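Local coordinates for protein GH59 galactosidase (PDB 2V4V) that binds xylose through this family 6 carbohydrate-binding module, one part of a larger, modular enzyme that probably degrades plant polysaccharides, at residues 1-6 / 44-49; 32-37 / 116-121; 63-68 / 78-83. All coordinates share one frame; numbering follows the deposited sequence.

How the contacts relate
The module is a beta-sandwich, and the three contacts are spread over it. Contact 1 fastens the N-terminal segment to strand 38-48. Contact 2 joins two loops at the xylose site. The centres of contacts 1 and 2 are about 26 Å apart, on opposite sides of the chain's centre. Contact 3 is a hairpin at one edge of the five-stranded sheet that also contains strand 38-48. Along the chain, contact 3 follows contact 1 and is nested inside the loop closed by contact 2. It touches both: Phe46 reaches Ile78, and Phe120 packs on Ile66 and Val83. The sugar-binding loop 116-121 is thus tied into the apolar core.

Contact 1: residues 1-6 / 44-49; sequences QSAYSR and VDFGDG
The methyl group of Ala3 rests over one face of the Phe46 ring. This is a CH-pi contact, with CB 4.0 Å from the centroid of that ring. The same CB also lies over the centre of the neighbouring Tyr4 ring, so two aromatic faces meet one small side chain. Val44 adds a third surface. Its CG1 is anti to the backbone N (chi1 177°) and comes to 3.6 Å from Ala3 CB. Val44 CG2 instead meets Gln1 CG, the two side chains crossing at a slant. The amide at the end of Gln1 is held by the backbone of Asn42.

Tyr4 reaches across with its far end. Its OH donates to Phe46 O at 2.7 Å, and this oxygen lies in the plane of the tyrosine ring, at the edge. Beside it the backbones form a single bridge. Asp45 N donates to Gln1 O at 2.8 Å, and Ala3 N donates to Asp45 O at 2.9 Å, from above the carbonyl plane. An ST turn at Ser2 and an Asx turn at Asp45 shape the two chains.

Ala3 also bonds through its backbone to Phe127 in strand 121-128. The N-terminal segment therefore connects both sheets of the beta-sandwich. Apolar contacts bury Ala3, while the phenolic bond fixes the direction of Tyr4 and satisfies Phe46 O.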
ATOM      1  N   GLN A   1      -4.896  15.085  -2.243  1.00 16.99           N
ATOM      2  CA  GLN A   1      -5.343  14.336  -1.042  1.00 16.95           C
ATOM      3  C   GLN A   1      -4.228  14.327  -0.009  1.00 16.20           C
ATOM      4  O   GLN A   1      -3.047  14.301  -0.345  1.00 15.51           O
ATOM      5  CB  GLN A   1      -5.753  12.904  -1.387  1.00 17.52           C
ATOM      6  CG  GLN A   1      -4.677  12.012  -2.035  1.00 17.62           C
ATOM      7  CD  GLN A   1      -5.276  10.764  -2.679  1.00 19.47           C
ATOM      8  OE1 GLN A   1      -6.112  10.080  -2.063  1.00 19.65           O
ATOM      9  NE2 GLN A   1      -4.858  10.465  -3.924  1.00 18.40           N
ATOM     10  N   SER A   2      -4.616  14.368   1.246  1.00 14.18           N
ATOM     11  CA  SER A   2      -3.640  14.447   2.317  1.00 13.35           C
ATOM     12  C   SER A   2      -2.984  13.087   2.535  1.00 11.56           C
ATOM     13  O   SER A   2      -3.679  12.055   2.573  1.00 11.82           O
ATOM     14  CB  SER A   2      -4.349  14.833   3.611  1.00 13.94           C
ATOM     15  OG  SER A   2      -3.423  14.823   4.679  1.00 14.92           O
ATOM     16  N   ALA A   3      -1.662  13.081   2.729  1.00 11.00           N
ATOM     17  CA  ALA A   3      -0.983  11.816   3.102  1.00 10.87           C
ATOM     18  C   ALA A   3      -1.509  11.229   4.423  1.00 11.31           C
ATOM     19  O   ALA A   3      -1.408   9.996   4.664  1.00 10.12           O
ATOM     20  CB  ALA A   3       0.553  12.026   3.189  1.00 11.50           C
ATOM     21  N   TYR A   4      -2.075  12.105   5.249  1.00 11.77           N
ATOM     22  CA  TYR A   4      -2.481  11.774   6.615  1.00 12.02           C
ATOM     23  C   TYR A   4      -3.934  11.313   6.726  1.00 12.74           C
ATOM     24  O   TYR A   4      -4.370  10.934   7.810  1.00 14.50           O
ATOM     25  CB  TYR A   4      -2.138  12.951   7.572  1.00 11.90           C
ATOM     26  CG  TYR A   4      -0.700  13.317   7.344  1.00 12.65           C
ATOM     27  CD1 TYR A   4       0.322  12.464   7.779  1.00 13.02           C
ATOM     28  CD2 TYR A   4      -0.348  14.425   6.575  1.00 14.40           C
ATOM     29  CE1 TYR A   4       1.661  12.746   7.500  1.00 15.13           C
ATOM     30  CE2 TYR A   4       1.001  14.712   6.290  1.00 15.56           C
ATOM     31  CZ  TYR A   4       2.005  13.867   6.773  1.00 16.77           C
ATOM     32  OH  TYR A   4       3.365  14.078   6.546  1.00 17.58           O
ATOM     33  N   SER A   5      -4.653  11.346   5.598  1.00 13.56           N
ATOM     34  CA  SER A   5      -5.998  10.835   5.505  1.00 13.85           C
ATOM     35  C   SER A   5      -5.966   9.310   5.339  1.00 12.76           C
ATOM     36  O   SER A   5      -4.946   8.693   5.021  1.00 12.23           O
ATOM     37  CB  SER A   5      -6.739  11.467   4.296  1.00 15.02           C
ATOM     38  OG  SER A   5      -6.127  11.151   3.039  1.00 18.01           O
ATOM     39  N   ARG A   6      -7.123   8.710   5.571  1.00 12.05           N
ATOM     40  CA  ARG A   6      -7.296   7.319   5.237  1.00 11.90           C
ATOM     41  C   ARG A   6      -7.544   7.212   3.735  1.00 11.57           C
ATOM     42  O   ARG A   6      -8.548   7.745   3.209  1.00 12.71           O
ATOM     43  CB  ARG A   6      -8.478   6.754   6.006  1.00 12.95           C
ATOM     44  CG  ARG A   6      -8.860   5.361   5.592  1.00 13.21           C
ATOM     45  CD  ARG A   6      -9.879   4.928   6.556  1.00 15.55           C
ATOM     46  NE  ARG A   6     -10.621   3.767   6.110  1.00 18.32           N
ATOM     47  CZ  ARG A   6     -11.058   2.817   6.922  1.00 18.48           C
ATOM     48  NH1 ARG A   6     -10.801   2.885   8.240  1.00 18.38           N
ATOM     49  NH2 ARG A   6     -11.737   1.805   6.399  1.00 17.05           N
ATOM     50  N   VAL A  44      -0.638  13.290  -3.754  1.00 10.07           N
ATOM     51  CA  VAL A  44      -0.688  13.146  -2.307  1.00  9.44           C
ATOM     52  C   VAL A  44       0.202  14.235  -1.673  1.00  9.48           C
ATOM     53  O   VAL A  44       1.365  14.403  -2.061  1.00  9.60           O
ATOM     54  CB  VAL A  44      -0.193  11.764  -1.860  1.00 10.21           C
ATOM     55  CG1 VAL A  44      -0.177  11.674  -0.365  1.00 10.37           C
ATOM     56  CG2 VAL A  44      -1.078  10.624  -2.448  1.00  9.43           C
ATOM     57  N   ASP A  45      -0.374  14.954  -0.714  1.00  9.91           N
ATOM     58  CA  ASP A  45       0.339  16.068  -0.075  1.00 10.00           C
ATOM     59  C   ASP A  45       0.907  15.594   1.254  1.00  9.32           C
ATOM     60  O   ASP A  45       0.166  15.268   2.171  1.00  9.60           O
ATOM     61  CB  ASP A  45      -0.628  17.240   0.145  1.00 10.39           C
ATOM     62  CG  ASP A  45       0.056  18.509   0.648  1.00 14.16           C
ATOM     63  OD1 ASP A  45       1.293  18.521   0.892  1.00 13.89           O
ATOM     64  OD2 ASP A  45      -0.686  19.510   0.775  1.00 17.21           O
ATOM     65  N   PHE A  46       2.242  15.534   1.325  1.00 10.08           N
ATOM     66  CA  PHE A  46       2.935  15.143   2.529  1.00 10.02           C
ATOM     67  C   PHE A  46       3.196  16.273   3.502  1.00 11.12           C
ATOM     68  O   PHE A  46       3.649  16.021   4.626  1.00 11.01           O
ATOM     69  CB  PHE A  46       4.301  14.538   2.163  1.00  9.58           C
ATOM     70  CG  PHE A  46       4.178  13.168   1.588  1.00  7.79           C
ATOM     71  CD1 PHE A  46       4.171  12.051   2.434  1.00  9.41           C
ATOM     72  CD2 PHE A  46       3.914  13.007   0.201  1.00  9.46           C
ATOM     73  CE1 PHE A  46       4.001  10.756   1.891  1.00  9.82           C
ATOM     74  CE2 PHE A  46       3.755  11.757  -0.352  1.00  7.46           C
ATOM     75  CZ  PHE A  46       3.799  10.617   0.486  1.00  7.73           C
ATOM     76  N   GLY A  47       2.941  17.510   3.078  1.00 12.02           N
ATOM     77  CA  GLY A  47       3.327  18.690   3.882  1.00 15.45           C
ATOM     78  C   GLY A  47       4.779  18.564   4.321  1.00 16.65           C
ATOM     79  O   GLY A  47       5.666  18.172   3.532  1.00 16.97           O
ATOM     80  N   ASP A  48       5.019  18.823   5.601  1.00 19.10           N
ATOM     81  CA  ASP A  48       6.346  18.652   6.192  1.00 21.27           C
ATOM     82  C   ASP A  48       6.136  18.014   7.554  1.00 21.94           C
ATOM     83  O   ASP A  48       5.671  18.688   8.494  1.00 24.68           O
ATOM     84  CB  ASP A  48       7.049  20.022   6.298  1.00 21.70           C
ATOM     85  CG  ASP A  48       8.165  20.060   7.335  1.00 25.71           C
ATOM     86  OD1 ASP A  48       8.095  20.977   8.206  1.00 28.92           O
ATOM     87  OD2 ASP A  48       9.094  19.213   7.274  1.00 25.81           O
ATOM     88  N   GLY A  49       6.429  16.725   7.674  1.00 21.64           N
ATOM     89  CA  GLY A  49       6.207  16.047   8.969  1.00 19.75           C
ATOM     90  C   GLY A  49       6.123  14.530   8.944  1.00 18.44           C
ATOM     91  O   GLY A  49       6.015  13.932  10.020  1.00 18.16           O
TER

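Contact 2: residues 32-37 / 116-121; sequences FVENGD and SGYLFN. With XYP (beta-D-xylopyranose), chain B.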
ATOM      1  N   PHE A  32      -5.411  -9.922  -5.775  1.00  6.98           N
ATOM      2  CA  PHE A  32      -4.700 -10.525  -6.907  1.00  6.96           C
ATOM      3  C   PHE A  32      -3.343  -9.856  -7.111  1.00  7.21           C
ATOM      4  O   PHE A  32      -2.970  -9.499  -8.229  1.00  8.55           O
ATOM      5  CB  PHE A  32      -5.574 -10.469  -8.155  1.00  7.72           C
ATOM      6  CG  PHE A  32      -6.973 -11.037  -7.902  1.00  8.08           C
ATOM      7  CD1 PHE A  32      -7.290 -12.390  -8.229  1.00 14.71           C
ATOM      8  CD2 PHE A  32      -7.953 -10.270  -7.311  1.00  8.12           C
ATOM      9  CE1 PHE A  32      -8.530 -12.913  -7.968  1.00 11.44           C
ATOM     10  CE2 PHE A  32      -9.204 -10.816  -7.072  1.00  7.75           C
ATOM     11  CZ  PHE A  32      -9.485 -12.134  -7.414  1.00  9.80           C
ATOM     12  N   VAL A  33      -2.603  -9.713  -5.982  1.00  6.42           N
ATOM     13  CA  VAL A  33      -1.310  -9.010  -5.974  1.00  6.91           C
ATOM     14  C   VAL A  33      -0.196 -10.025  -6.126  1.00  8.16           C
ATOM     15  O   VAL A  33      -0.039 -10.935  -5.287  1.00  7.00           O
ATOM     16  CB  VAL A  33      -1.151  -8.291  -4.638  1.00  6.99           C
ATOM     17  CG1 VAL A  33       0.243  -7.703  -4.530  1.00  7.15           C
ATOM     18  CG2 VAL A  33      -2.252  -7.211  -4.478  1.00  8.46           C
ATOM     19  N   GLU A  34       0.586  -9.823  -7.192  1.00  8.21           N
ATOM     20  CA  GLU A  34       1.779 -10.621  -7.418  1.00  8.30           C
ATOM     21  C   GLU A  34       3.000  -9.704  -7.516  1.00  7.35           C
ATOM     22  O   GLU A  34       2.875  -8.467  -7.708  1.00  7.84           O
ATOM     23  CB  GLU A  34       1.670 -11.460  -8.702  1.00  9.21           C
ATOM     24  CG  GLU A  34       0.575 -12.502  -8.593  1.00  8.44           C
ATOM     25  CD  GLU A  34       0.525 -13.387  -9.820  1.00 11.48           C
ATOM     26  OE1 GLU A  34       1.410 -14.292  -9.946  1.00 15.02           O
ATOM     27  OE2 GLU A  34      -0.395 -13.202 -10.645  1.00  9.70           O
ATOM     28  N   ASN A  35       4.169 -10.325  -7.330  1.00  8.32           N
ATOM     29  CA  ASN A  35       5.402  -9.528  -7.358  1.00  8.53           C
ATOM     30  C   ASN A  35       5.468  -8.627  -8.606  1.00  8.76           C
ATOM     31  O   ASN A  35       5.256  -9.116  -9.716  1.00  9.11           O
ATOM     32  CB  ASN A  35       6.597 -10.462  -7.378  1.00  9.08           C
ATOM     33  CG  ASN A  35       7.918  -9.713  -7.378  1.00 11.55           C
ATOM     34  OD1 ASN A  35       8.318  -9.146  -6.352  1.00 10.83           O
ATOM     35  ND2 ASN A  35       8.657  -9.803  -8.507  1.00 12.50           N
ATOM     36  N   GLY A  36       5.739  -7.339  -8.404  1.00  9.63           N
ATOM     37  CA  GLY A  36       5.829  -6.404  -9.511  1.00  9.36           C
ATOM     38  C   GLY A  36       4.560  -5.586  -9.753  1.00 10.12           C
ATOM     39  O   GLY A  36       4.596  -4.551 -10.436  1.00 10.33           O
ATOM     40  N   ASP A  37       3.421  -6.027  -9.204  1.00  8.67           N
ATOM     41  CA  ASP A  37       2.173  -5.267  -9.384  1.00  8.31           C
ATOM     42  C   ASP A  37       2.282  -3.960  -8.603  1.00  8.24           C
ATOM     43  O   ASP A  37       3.127  -3.847  -7.725  1.00  7.54           O
ATOM     44  CB  ASP A  37       0.976  -6.089  -8.872  1.00  8.50           C
ATOM     45  CG  ASP A  37       0.652  -7.321  -9.750  1.00  9.55           C
ATOM     46  OD1 ASP A  37       1.165  -7.429 -10.924  1.00  8.63           O
ATOM     47  OD2 ASP A  37      -0.132  -8.161  -9.207  1.00  8.39           O
ATOM     48  N   SER A 116       7.000 -15.933  -4.887  1.00 11.08           N
ATOM     49  CA  SER A 116       6.056 -16.373  -5.925  1.00 11.91           C
ATOM     50  C   SER A 116       4.623 -16.362  -5.340  1.00 10.45           C
ATOM     51  O   SER A 116       4.428 -16.363  -4.109  1.00 11.26           O
ATOM     52  CB  SER A 116       6.391 -17.833  -6.263  1.00 13.38           C
ATOM     53  OG  SER A 116       6.300 -18.614  -5.053  1.00 14.29           O
ATOM     54  N   GLY A 117       3.623 -16.363  -6.217  1.00 10.23           N
ATOM     55  CA  GLY A 117       2.238 -16.499  -5.793  1.00  8.33           C
ATOM     56  C   GLY A 117       1.632 -15.173  -5.372  1.00  9.51           C
ATOM     57  O   GLY A 117       2.240 -14.122  -5.571  1.00  8.81           O
ATOM     58  N   TYR A 118       0.436 -15.211  -4.788  1.00  7.81           N
ATOM     59  CA  TYR A 118      -0.213 -13.982  -4.358  1.00  8.60           C
ATOM     60  C   TYR A 118       0.357 -13.546  -3.014  1.00  8.28           C
ATOM     61  O   TYR A 118       0.682 -14.394  -2.151  1.00  8.95           O
ATOM     62  CB  TYR A 118      -1.672 -14.250  -4.210  1.00  9.29           C
ATOM     63  CG  TYR A 118      -2.363 -14.572  -5.498  1.00  7.77           C
ATOM     64  CD1 TYR A 118      -2.498 -13.620  -6.518  1.00  7.44           C
ATOM     65  CD2 TYR A 118      -2.964 -15.815  -5.676  1.00 10.26           C
ATOM     66  CE1 TYR A 118      -3.178 -13.926  -7.699  1.00  7.67           C
ATOM     67  CE2 TYR A 118      -3.660 -16.115  -6.851  1.00  7.87           C
ATOM     68  CZ  TYR A 118      -3.784 -15.159  -7.843  1.00  8.85           C
ATOM     69  OH  TYR A 118      -4.479 -15.462  -9.003  1.00  9.40           O
ATOM     70  N   LEU A 119       0.483 -12.227  -2.851  1.00  7.81           N
ATOM     71  CA  LEU A 119       1.192 -11.707  -1.689  1.00  6.57           C
ATOM     72  C   LEU A 119       0.261 -11.286  -0.524  1.00  6.44           C
ATOM     73  O   LEU A 119       0.403 -11.780   0.631  1.00  7.61           O
ATOM     74  CB  LEU A 119       2.081 -10.524  -2.099  1.00  7.95           C
ATOM     75  CG  LEU A 119       3.056 -10.828  -3.251  1.00  7.87           C
ATOM     76  CD1 LEU A 119       3.849  -9.604  -3.474  1.00  8.02           C
ATOM     77  CD2 LEU A 119       3.981 -11.994  -3.019  1.00  7.72           C
ATOM     78  N   PHE A 120      -0.639 -10.338  -0.793  1.00  5.99           N
ATOM     79  CA  PHE A 120      -1.546  -9.859   0.273  1.00  6.32           C
ATOM     80  C   PHE A 120      -2.641  -9.054  -0.417  1.00  6.43           C
ATOM     81  O   PHE A 120      -2.538  -8.774  -1.652  1.00  6.87           O
ATOM     82  CB  PHE A 120      -0.805  -8.938   1.280  1.00  6.02           C
ATOM     83  CG  PHE A 120       0.190  -7.955   0.609  1.00  8.23           C
ATOM     84  CD1 PHE A 120      -0.241  -6.804  -0.060  1.00  9.06           C
ATOM     85  CD2 PHE A 120       1.570  -8.264   0.591  1.00  9.64           C
ATOM     86  CE1 PHE A 120       0.717  -5.969  -0.716  1.00 10.09           C
ATOM     87  CE2 PHE A 120       2.508  -7.444  -0.038  1.00  7.99           C
ATOM     88  CZ  PHE A 120       2.084  -6.299  -0.672  1.00  8.30           C
ATOM     89  N   ASN A 121      -3.710  -8.792   0.345  1.00  6.22           N
ATOM     90  CA  ASN A 121      -4.806  -7.887  -0.078  1.00  7.43           C
ATOM     91  C   ASN A 121      -4.649  -6.586   0.731  1.00  8.04           C
ATOM     92  O   ASN A 121      -4.259  -6.636   1.921  1.00  7.97           O
ATOM     93  CB  ASN A 121      -6.178  -8.502   0.252  1.00  7.84           C
ATOM     94  CG  ASN A 121      -6.501  -9.718  -0.580  1.00  7.14           C
ATOM     95  OD1 ASN A 121      -7.365 -10.564  -0.203  1.00 11.32           O
ATOM     96  ND2 ASN A 121      -5.795  -9.854  -1.683  1.00  6.86           N
TER
HETATM   97  O1  XYP B3051      -8.676 -16.191  -4.907  1.00 12.18           O
HETATM   98  C1  XYP B3051      -8.003 -14.944  -4.835  1.00 12.45           C
HETATM   99  C2  XYP B3051      -8.659 -14.180  -3.695  1.00 10.88           C
HETATM  100  C3  XYP B3051      -7.972 -12.839  -3.510  1.00  8.82           C
HETATM  101  C4  XYP B3051      -6.459 -13.022  -3.437  1.00  8.24           C
HETATM  102  C5  XYP B3051      -5.965 -13.904  -4.593  1.00  7.76           C
HETATM  103  O2  XYP B3051     -10.021 -13.879  -3.970  1.00 12.61           O
HETATM  104  O3  XYP B3051      -8.447 -12.188  -2.342  1.00  8.76           O
HETATM  105  O4  XYP B3051      -5.789 -11.785  -3.517  1.00  7.95           O
HETATM  106  O5  XYP B3051      -6.661 -15.130  -4.583  1.00  9.97           O
HETATM  107  O   HOH W   1      -3.191 -10.930  -3.371  1.00  8.94           O
HETATM  108  O   HOH W   2       4.442 -13.098  -6.775  1.00  8.95           O
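Segments 32-37 and 116-121 are loops whose touching parts run 121° apart, closest at Glu34 and Tyr118, with CA atoms 5.0 Å from each other. They build part of the xylose pocket of this family 6 carbohydrate-binding module, at the loop end of its beta-sandwich. Phe32 and Tyr118 both turn a ring face to the sugar. Tyr118 CG stands beside its backbone N (chi1 -66°), which brings the ring against XYP C5. That carbon sits over the ring centre, 3.7 Å from Tyr118 CD2. The Phe32 ring covers another part of the sugar, with CE1 3.8 Å from XYP C1. Tyr118 OH lies at the edge of the Phe32 ring. Phe32 also binds through its backbone, as its N donates to XYP O4 at 3.0 Å. Asn121 of the second loop also lines the pocket. Trp89, Glu21 and Gly31 complete it, and Glu21 OE2 hydrogen-bonds to the sugar.

Behind the pocket, Leu119 N donates to Val33 O at 2.8 Å. Val33 O also lies at the edge of the Tyr118 ring, in its plane. Val33 CG1 packs over a face of the Phe120 ring. The Val33 and Leu119 side chains cross at about a right angle. Glu34 lays its CG near Tyr118 CD1, with carboxylate and ring planes 62° apart. A type II turn from Glu34 to Asp37 holds this loop, and Asp37 OD2 accepts from Glu34 N. Water 2 bridges Asn35 N and Gly117 O. Water 1 accepts from Val33 N, donates to Phe120 O and hydrogen-bonds to XYP O4, 2.7 Å from the water oxygen.

Contact 3: residues 63-68 / 78-83; sequences GGNIEI and IGTCPV
Ile66 and Cys81 face each other as a hydrogen-bonded pair, and each supplies both a donor and an acceptor. Ile66 N donates to Cys81 O at 2.9 Å. Cys81 N returns the bond to Ile66 O, nearly straight at hydrogen (174°). Gly64 and Val83 form the next such pair. Gly64 O takes Val83 N at 2.8 Å, and Val83 O takes Gly64 N at 3.0 Å. Val83 O is also approached by Gly63 CA, through a weaker C-H contact. At the other end, Ile68 N donates to Gly79 O, and Ile68 O receives Ile78 N at 2.8 Å.

The residues between these pairs turn their polar backbone atoms outward. On strand 64-70, Asn65 and Glu67 bond through the backbone to Lys113 and Val111 of strand 105-113. Pro82, opposite Asn65, has no N-H to satisfy. This suits its place on strand 77-83, the outermost strand on this side of the five-stranded sheet. The two strands are antiparallel and make a beta hairpin within the beta-sandwich of the module.

On the face carrying Asn65, Glu67 and Thr80, polar groups are linked by water and charge. Glu67 and Thr80 lie side by side and point the same way. Water 3 donates to Glu67 OE2 at 3.0 Å and hydrogen-bonds to Thr80 OG1. Glu67 OE1 forms salt bridges with Lys113 and Arg69. With chi1 at -59°, Thr80 has OG1 beside its backbone N and CG2 opposite that N. OG1 thereby meets the water while CG2 lies against Asn65 CB.

The other face is apolar. Ile66 CG1 meets Val83 CG2 at 4.0 Å, the side chains crossing at a slant. Ile66, Ile68, Cys81 and Val83 all reach strand 52-59 of the other sheet. Nearer the hairpin turn, Ile68 CG2 packs 3.6 Å from Ile78 CG1, the two side chains crossing at about a right angle.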
ATOM      1  N   GLY A  63       2.756 -13.125   2.834  1.00 10.05           N
ATOM      2  CA  GLY A  63       2.837 -11.670   2.643  1.00  9.12           C
ATOM      3  C   GLY A  63       3.947 -11.329   1.671  1.00  9.38           C
ATOM      4  O   GLY A  63       4.163 -12.025   0.669  1.00  8.87           O
ATOM      5  N   GLY A  64       4.641 -10.221   1.971  1.00  8.40           N
ATOM      6  CA  GLY A  64       5.609  -9.646   1.043  1.00  8.63           C
ATOM      7  C   GLY A  64       5.913  -8.250   1.546  1.00  8.98           C
ATOM      8  O   GLY A  64       5.778  -7.998   2.747  1.00  9.25           O
ATOM      9  N   ASN A  65       6.317  -7.357   0.647  1.00  7.81           N
ATOM     10  CA  ASN A  65       6.652  -5.970   1.030  1.00  8.18           C
ATOM     11  C   ASN A  65       5.869  -4.995   0.149  1.00  7.99           C
ATOM     12  O   ASN A  65       5.604  -5.286  -1.014  1.00  8.61           O
ATOM     13  CB  ASN A  65       8.139  -5.643   0.778  1.00  8.35           C
ATOM     14  CG  ASN A  65       9.075  -6.281   1.816  1.00  9.65           C
ATOM     15  OD1 ASN A  65       8.668  -6.595   2.952  1.00 10.78           O
ATOM     16  ND2 ASN A  65      10.357  -6.440   1.422  1.00 13.33           N
ATOM     17  N   ILE A  66       5.507  -3.848   0.747  1.00  7.01           N
ATOM     18  CA  ILE A  66       4.943  -2.722  -0.011  1.00  7.03           C
ATOM     19  C   ILE A  66       6.041  -1.687  -0.090  1.00  7.53           C
ATOM     20  O   ILE A  66       6.400  -1.093   0.911  1.00  7.51           O
ATOM     21  CB  ILE A  66       3.717  -2.084   0.684  1.00  7.06           C
ATOM     22  CG1 ILE A  66       2.626  -3.136   0.970  1.00  8.18           C
ATOM     23  CG2 ILE A  66       3.199  -0.898  -0.152  1.00  7.69           C
ATOM     24  CD1 ILE A  66       1.452  -2.610   1.782  1.00 10.52           C
ATOM     25  N   GLU A  67       6.626  -1.537  -1.265  1.00  7.65           N
ATOM     26  CA  GLU A  67       7.616  -0.494  -1.471  1.00  8.26           C
ATOM     27  C   GLU A  67       6.884   0.796  -1.749  1.00  9.22           C
ATOM     28  O   GLU A  67       6.001   0.847  -2.624  1.00 10.14           O
ATOM     29  CB  GLU A  67       8.542  -0.844  -2.639  1.00  8.84           C
ATOM     30  CG  GLU A  67       9.542  -1.945  -2.255  1.00  9.11           C
ATOM     31  CD  GLU A  67      10.550  -2.284  -3.369  1.00 13.28           C
ATOM     32  OE1 GLU A  67      10.366  -1.825  -4.495  1.00 12.02           O
ATOM     33  OE2 GLU A  67      11.506  -3.042  -3.075  1.00 20.00           O
ATOM     34  N   ILE A  68       7.242   1.845  -1.016  1.00  7.66           N
ATOM     35  CA  ILE A  68       6.539   3.105  -1.184  1.00  7.48           C
ATOM     36  C   ILE A  68       7.474   4.020  -1.987  1.00  8.04           C
ATOM     37  O   ILE A  68       8.492   4.465  -1.445  1.00  8.56           O
ATOM     38  CB  ILE A  68       6.271   3.786   0.170  1.00  8.59           C
ATOM     39  CG1 ILE A  68       5.455   2.867   1.087  1.00  9.09           C
ATOM     40  CG2 ILE A  68       5.503   5.094  -0.007  1.00  9.38           C
ATOM     41  CD1 ILE A  68       5.673   3.153   2.571  1.00 10.21           C
ATOM     42  N   ILE A  78      10.800   5.653  -0.320  1.00  8.39           N
ATOM     43  CA  ILE A  78      10.733   6.348   0.964  1.00  9.00           C
ATOM     44  C   ILE A  78      10.377   5.422   2.132  1.00  8.94           C
ATOM     45  O   ILE A  78      10.453   5.835   3.287  1.00  9.52           O
ATOM     46  CB  ILE A  78       9.803   7.578   0.934  1.00  8.53           C
ATOM     47  CG1 ILE A  78       8.349   7.126   0.706  1.00  9.12           C
ATOM     48  CG2 ILE A  78      10.283   8.524  -0.120  1.00 10.57           C
ATOM     49  CD1 ILE A  78       7.297   8.225   0.855  1.00  8.57           C
ATOM     50  N   GLY A  79      10.049   4.155   1.830  1.00  7.95           N
ATOM     51  CA  GLY A  79       9.867   3.179   2.885  1.00  8.52           C
ATOM     52  C   GLY A  79       9.516   1.840   2.306  1.00  7.71           C
ATOM     53  O   GLY A  79       9.095   1.779   1.147  1.00  9.86           O
ATOM     54  N   THR A  80       9.660   0.776   3.105  1.00  7.85           N
ATOM     55  CA  THR A  80       9.307  -0.568   2.652  1.00  8.04           C
ATOM     56  C   THR A  80       8.541  -1.186   3.801  1.00  7.75           C
ATOM     57  O   THR A  80       9.102  -1.384   4.900  1.00  9.54           O
ATOM     58  CB  THR A  80      10.589  -1.407   2.349  1.00  8.83           C
ATOM     59  OG1 THR A  80      11.348  -0.734   1.328  1.00 11.26           O
ATOM     60  CG2 THR A  80      10.197  -2.787   1.811  1.00 10.46           C
ATOM     61  N   CYS A  81       7.257  -1.471   3.554  1.00  8.36           N
ATOM     62  CA  CYS A  81       6.374  -1.923   4.643  1.00  9.35           C
ATOM     63  C   CYS A  81       6.306  -3.448   4.591  1.00  8.84           C
ATOM     64  O   CYS A  81       5.792  -4.012   3.609  1.00  8.98           O
ATOM     65  CB  CYS A  81       4.978  -1.403   4.394  1.00  9.21           C
ATOM     66  SG  CYS A  81       3.930  -1.653   5.871  1.00 10.52           S
ATOM     67  N   PRO A  82       6.807  -4.127   5.639  1.00  7.83           N
ATOM     68  CA  PRO A  82       6.733  -5.581   5.588  1.00  7.58           C
ATOM     69  C   PRO A  82       5.328  -6.027   5.905  1.00  7.23           C
ATOM     70  O   PRO A  82       4.675  -5.515   6.825  1.00  7.89           O
ATOM     71  CB  PRO A  82       7.692  -6.041   6.708  1.00  6.93           C
ATOM     72  CG  PRO A  82       7.619  -4.934   7.730  1.00  9.03           C
ATOM     73  CD  PRO A  82       7.409  -3.633   6.899  1.00  8.36           C
ATOM     74  N   VAL A  83       4.859  -7.034   5.153  1.00  7.40           N
ATOM     75  CA  VAL A  83       3.521  -7.610   5.378  1.00  7.57           C
ATOM     76  C   VAL A  83       3.631  -9.114   5.645  1.00  7.91           C
ATOM     77  O   VAL A  83       4.328  -9.794   4.900  1.00  7.30           O
ATOM     78  CB  VAL A  83       2.623  -7.436   4.114  1.00  7.13           C
ATOM     79  CG1 VAL A  83       1.324  -8.191   4.295  1.00  8.87           C
ATOM     80  CG2 VAL A  83       2.394  -5.923   3.794  1.00 10.18           C
TER
HETATM   81  O   HOH W   3      12.747  -2.300  -0.498  1.00 18.29           O